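Local atomic coordinates of TRAP dicarboxylate transporter, DctP subunit (Sulfurospirillum deleyianum, PDB entry 4OVS), a protein that probably binds dicarboxylates such as succinate in the periplasm and hands them to a TRAP-type membrane transporter. Residues Val132-Trp143 / Gly235-Trp245. Residues are numbered along the deposited sequence; the frame is centred on the assembly and turned at random.
Sequences VSKKGFVALDYW and GYLVIMSESFW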
loop_
_atom_site.group_PDB
_atom_site.type_symbol
_atom_site.label_atom_id
_atom_site.label_comp_id
_atom_site.label_asym_id
_atom_site.label_seq_id
_atom_site.Cartn_x
_atom_site.Cartn_y
_atom_site.Cartn_z
ATOM N N VAL A 132 7.228 1.294 -15.161
ATOM C CA VAL A 132 6.015 2.082 -14.994
ATOM C C VAL A 132 6.110 3.287 -15.911
ATOM O O VAL A 132 5.145 3.670 -16.560
ATOM C CB VAL A 132 5.880 2.535 -13.526
ATOM C CG1 VAL A 132 4.710 3.516 -13.339
ATOM C CG2 VAL A 132 5.731 1.301 -12.633
ATOM N N SER A 133 7.290 3.879 -15.969
ATOM C CA SER A 133 7.501 4.990 -16.869
ATOM C C SER A 133 7.177 4.620 -18.322
ATOM O O SER A 133 6.680 5.451 -19.063
ATOM C CB SER A 133 8.937 5.496 -16.753
ATOM O OG SER A 133 9.157 5.965 -15.431
ATOM N N LYS A 134 7.447 3.385 -18.730
ATOM C CA LYS A 134 7.199 3.006 -20.125
ATOM C C LYS A 134 5.719 2.819 -20.441
ATOM O O LYS A 134 5.331 2.939 -21.590
ATOM C CB LYS A 134 7.931 1.717 -20.506
ATOM C CG LYS A 134 9.429 1.817 -20.499
ATOM C CD LYS A 134 10.041 0.516 -20.981
ATOM C CE LYS A 134 9.471 -0.689 -20.229
ATOM N NZ LYS A 134 10.326 -1.923 -20.336
ATOM N N LYS A 135 4.905 2.497 -19.431
ATOM C CA LYS A 135 3.476 2.304 -19.642
ATOM C C LYS A 135 2.698 3.618 -19.547
ATOM O O LYS A 135 1.490 3.608 -19.361
ATOM C CB LYS A 135 2.910 1.336 -18.604
ATOM C CG LYS A 135 3.658 0.023 -18.479
ATOM C CD LYS A 135 3.644 -0.779 -19.755
ATOM C CE LYS A 135 2.226 -1.048 -20.198
ATOM N NZ LYS A 135 2.198 -1.948 -21.371
ATOM N N GLY A 136 3.389 4.746 -19.605
ATOM C CA GLY A 136 2.713 6.027 -19.741
ATOM C C GLY A 136 2.351 6.768 -18.469
ATOM O O GLY A 136 1.327 7.441 -18.429
ATOM N N PHE A 137 3.179 6.652 -17.428
ATOM C CA PHE A 137 3.044 7.478 -16.226
ATOM C C PHE A 137 4.368 8.108 -15.901
ATOM O O PHE A 137 5.411 7.606 -16.295
ATOM C CB PHE A 137 2.584 6.641 -15.024
ATOM C CG PHE A 137 1.228 6.053 -15.203
ATOM C CD1 PHE A 137 0.109 6.837 -15.058
ATOM C CD2 PHE A 137 1.070 4.722 -15.566
ATOM C CE1 PHE A 137 -1.145 6.307 -15.241
ATOM C CE2 PHE A 137 -0.171 4.198 -15.760
ATOM C CZ PHE A 137 -1.289 4.988 -15.589
ATOM N N VAL A 138 4.347 9.219 -15.186
ATOM C CA VAL A 138 5.583 9.760 -14.678
ATOM C C VAL A 138 5.775 9.187 -13.273
ATOM O O VAL A 138 5.026 9.512 -12.366
ATOM C CB VAL A 138 5.524 11.262 -14.570
ATOM C CG1 VAL A 138 6.903 11.813 -14.208
ATOM C CG2 VAL A 138 4.982 11.832 -15.840
ATOM N N ALA A 139 6.782 8.333 -13.123
ATOM C CA ALA A 139 7.092 7.688 -11.856
ATOM C C ALA A 139 8.028 8.547 -11.037
ATOM O O ALA A 139 9.097 8.915 -11.505
ATOM C CB ALA A 139 7.749 6.339 -12.109
ATOM N N LEU A 140 7.655 8.845 -9.799
ATOM C CA LEU A 140 8.512 9.643 -8.949
ATOM C C LEU A 140 9.070 8.729 -7.855
ATOM O O LEU A 140 9.834 7.826 -8.168
ATOM C CB LEU A 140 7.741 10.836 -8.389
ATOM C CG LEU A 140 7.233 11.881 -9.366
ATOM C CD1 LEU A 140 6.320 12.894 -8.709
ATOM C CD2 LEU A 140 8.372 12.590 -9.965
ATOM N N ASP A 141 8.667 8.912 -6.593
ATOM C CA ASP A 141 9.340 8.273 -5.453
ATOM C C ASP A 141 8.535 7.137 -4.803
ATOM O O ASP A 141 7.341 7.105 -4.898
ATOM C CB ASP A 141 9.491 9.263 -4.296
ATOM C CG ASP A 141 10.504 10.340 -4.551
ATOM O OD1 ASP A 141 11.663 9.981 -4.903
ATOM O OD2 ASP A 141 10.138 11.548 -4.368
ATOM N N TYR A 142 9.203 6.259 -4.068
ATOM C CA TYR A 142 8.495 5.319 -3.227
ATOM C C TYR A 142 8.197 5.876 -1.844
ATOM O O TYR A 142 9.067 6.527 -1.221
ATOM C CB TYR A 142 9.310 4.050 -3.056
ATOM C CG TYR A 142 9.537 3.273 -4.335
ATOM C CD1 TYR A 142 8.529 2.521 -4.874
ATOM C CD2 TYR A 142 10.764 3.259 -4.969
ATOM C CE1 TYR A 142 8.713 1.779 -6.020
ATOM C CE2 TYR A 142 10.960 2.519 -6.144
ATOM C CZ TYR A 142 9.927 1.772 -6.657
ATOM O OH TYR A 142 10.083 1.016 -7.821
ATOM N N TRP A 143 6.969 5.581 -1.391
ATOM C CA TRP A 143 6.448 5.862 -0.043
ATOM C C TRP A 143 6.136 4.570 0.712
ATOM O O TRP A 143 5.867 3.551 0.087
ATOM C CB TRP A 143 5.178 6.685 -0.144
ATOM C CG TRP A 143 5.339 8.129 -0.488
ATOM C CD1 TRP A 143 6.455 8.747 -0.965
ATOM C CD2 TRP A 143 4.322 9.129 -0.431
ATOM N NE1 TRP A 143 6.203 10.093 -1.151
ATOM C CE2 TRP A 143 4.899 10.348 -0.829
ATOM C CE3 TRP A 143 2.970 9.125 -0.027
ATOM C CZ2 TRP A 143 4.188 11.555 -0.832
ATOM C CZ3 TRP A 143 2.290 10.305 -0.021
ATOM C CH2 TRP A 143 2.893 11.510 -0.409
ATOM N N GLY A 235 3.463 -0.849 0.217
ATOM C CA GLY A 235 4.039 0.465 -0.036
ATOM C C GLY A 235 3.496 1.054 -1.336
ATOM O O GLY A 235 2.777 0.380 -2.055
ATOM N N TYR A 236 3.911 2.281 -1.648
ATOM C CA TYR A 236 3.342 3.056 -2.739
ATOM C C TYR A 236 4.424 3.612 -3.699
ATOM O O TYR A 236 5.560 3.837 -3.308
ATOM C CB TYR A 236 2.602 4.241 -2.139
ATOM C CG TYR A 236 1.703 3.933 -0.952
ATOM C CD1 TYR A 236 0.468 3.334 -1.151
ATOM C CD2 TYR A 236 2.067 4.265 0.360
ATOM C CE1 TYR A 236 -0.392 3.042 -0.101
ATOM C CE2 TYR A 236 1.188 3.988 1.438
ATOM C CZ TYR A 236 -0.040 3.392 1.182
ATOM O OH TYR A 236 -0.920 3.057 2.173
ATOM N N LEU A 237 4.047 3.836 -4.954
ATOM C CA LEU A 237 4.881 4.556 -5.910
ATOM C C LEU A 237 4.078 5.773 -6.327
ATOM O O LEU A 237 2.937 5.660 -6.792
ATOM C CB LEU A 237 5.233 3.708 -7.108
ATOM C CG LEU A 237 5.943 4.517 -8.214
ATOM C CD1 LEU A 237 7.296 5.026 -7.769
ATOM C CD2 LEU A 237 6.076 3.697 -9.451
ATOM N N VAL A 238 4.624 6.944 -6.076
ATOM C CA VAL A 238 3.968 8.192 -6.486
ATOM C C VAL A 238 4.097 8.288 -7.990
ATOM O O VAL A 238 5.204 8.122 -8.548
ATOM C CB VAL A 238 4.625 9.409 -5.802
ATOM C CG1 VAL A 238 3.993 10.737 -6.227
ATOM C CG2 VAL A 238 4.554 9.272 -4.301
ATOM N N ILE A 239 2.958 8.513 -8.641
ATOM C CA ILE A 239 2.917 8.749 -10.071
ATOM C C ILE A 239 2.149 9.987 -10.483
ATOM O O ILE A 239 1.251 10.446 -9.782
ATOM C CB ILE A 239 2.306 7.598 -10.851
ATOM C CG1 ILE A 239 0.926 7.264 -10.279
ATOM C CG2 ILE A 239 3.238 6.390 -10.830
ATOM C CD1 ILE A 239 0.170 6.354 -11.170
HETATM N N MSE A 240 2.500 10.507 -11.654
HETATM C CA MSE A 240 1.806 11.654 -12.202
HETATM C C MSE A 240 1.255 11.352 -13.585
HETATM O O MSE A 240 1.709 10.440 -14.273
HETATM C CB MSE A 240 2.705 12.886 -12.259
HETATM C CG MSE A 240 3.381 13.280 -11.007
HETATM SE SE MSE A 240 4.025 15.155 -11.038
HETATM C CE MSE A 240 5.594 14.948 -12.222
ATOM N N SER A 241 0.234 12.103 -13.965
ATOM C CA SER A 241 -0.338 12.000 -15.304
ATOM C C SER A 241 0.667 12.567 -16.306
ATOM O O SER A 241 1.112 13.716 -16.202
ATOM C CB SER A 241 -1.653 12.771 -15.404
ATOM O OG SER A 241 -2.053 12.902 -16.756
ATOM N N GLU A 242 1.044 11.743 -17.264
ATOM C CA GLU A 242 1.966 12.165 -18.312
ATOM C C GLU A 242 1.471 13.371 -19.152
ATOM O O GLU A 242 2.274 14.243 -19.534
ATOM C CB GLU A 242 2.221 10.960 -19.215
ATOM C CG GLU A 242 3.281 11.122 -20.224
ATOM C CD GLU A 242 3.538 9.807 -20.921
ATOM O OE1 GLU A 242 4.463 9.076 -20.484
ATOM O OE2 GLU A 242 2.789 9.500 -21.883
ATOM N N SER A 243 0.175 13.442 -19.453
ATOM C CA SER A 243 -0.304 14.538 -20.291
ATOM C C SER A 243 -0.481 15.810 -19.457
ATOM O O SER A 243 -0.191 16.913 -19.927
ATOM C CB SER A 243 -1.579 14.139 -21.036
ATOM O OG SER A 243 -2.568 13.701 -20.145
ATOM N N PHE A 244 -0.892 15.661 -18.195
ATOM C CA PHE A 244 -0.819 16.790 -17.272
ATOM C C PHE A 244 0.631 17.312 -17.185
ATOM O O PHE A 244 0.869 18.508 -17.326
ATOM C CB PHE A 244 -1.346 16.417 -15.867
ATOM C CG PHE A 244 -0.786 17.285 -14.756
ATOM C CD1 PHE A 244 -1.295 18.548 -14.506
ATOM C CD2 PHE A 244 0.248 16.818 -13.957
ATOM C CE1 PHE A 244 -0.767 19.334 -13.486
ATOM C CE2 PHE A 244 0.803 17.602 -12.948
ATOM C CZ PHE A 244 0.293 18.858 -12.711
ATOM N N TRP A 245 1.599 16.433 -16.967
ATOM C CA TRP A 245 2.973 16.890 -16.785
ATOM C C TRP A 245 3.521 17.518 -18.085
ATOM O O TRP A 245 4.276 18.493 -18.050
ATOM C CB TRP A 245 3.868 15.740 -16.350
ATOM C CG TRP A 245 5.199 16.153 -15.778
ATOM C CD1 TRP A 245 6.440 15.752 -16.211
ATOM C CD2 TRP A 245 5.436 17.016 -14.651
ATOM N NE1 TRP A 245 7.416 16.308 -15.438
ATOM C CE2 TRP A 245 6.835 17.081 -14.465
ATOM C CE3 TRP A 245 4.612 17.729 -13.788
ATOM C CZ2 TRP A 245 7.422 17.843 -13.462
ATOM C CZ3 TRP A 245 5.197 18.485 -12.777
ATOM C CH2 TRP A 245 6.580 18.526 -12.614
HETATM O O HOH W 1 -0.301 9.074 -17.543
HETATM O O HOH W 2 6.872 8.658 -18.395
#
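Strands 137-143 and 235-241 pair antiparallel, their axes 4.6 Å apart at closest approach and their directions 162° apart. V138 and M240 form a hydrogen-bonded pair, with V138 N to M240 O 3.0 Å. W143 and Y236 form another, at the far end. Between them the register slips by one residue, a beta bulge at L140 and D141. V238 spans it: its O accepts from L140 N, and its N donates to D141 O at 3.0 Å, nearly straight.

Side chains pack on both sides of the strand pair. On one, L237 sends CD1 over a face of the Y142 ring, 4.2 Å from the centroid. The other branch, CD2, meets V132 CG2 tip to tip at 4.0 Å. Further along, I239 CD1 lies over a face of the F137 ring. Helix 75-81 packs on both I239 and F137. On the other side, V238 CG2 sits over the five-membered ring of W143, 3.6 Å from its centroid and 11° off the normal. The indole NE1 is hydrogen-bonded to T264 OG1, on helix 253-289. The L140 tip, CD1, touches M240 CG at 3.8 Å. M240 bends at chi3 (-75°), and its CE meets V138 CG1.

At the start of helix 242-247, S241 is the N-cap. Its OG accepts a weak bond from F244 N and is also hydrogen-bonded to L79 O.

The backbone ladder thus absorbs the bulge without losing the bonds of V238. Mostly apolar contacts line both sides, with polar groups at their ends bonded outside the pair. Y236, paired here with W143, binds succinate through its OH, so this pairing probably helps hold the backbone of a ligand-binding residue.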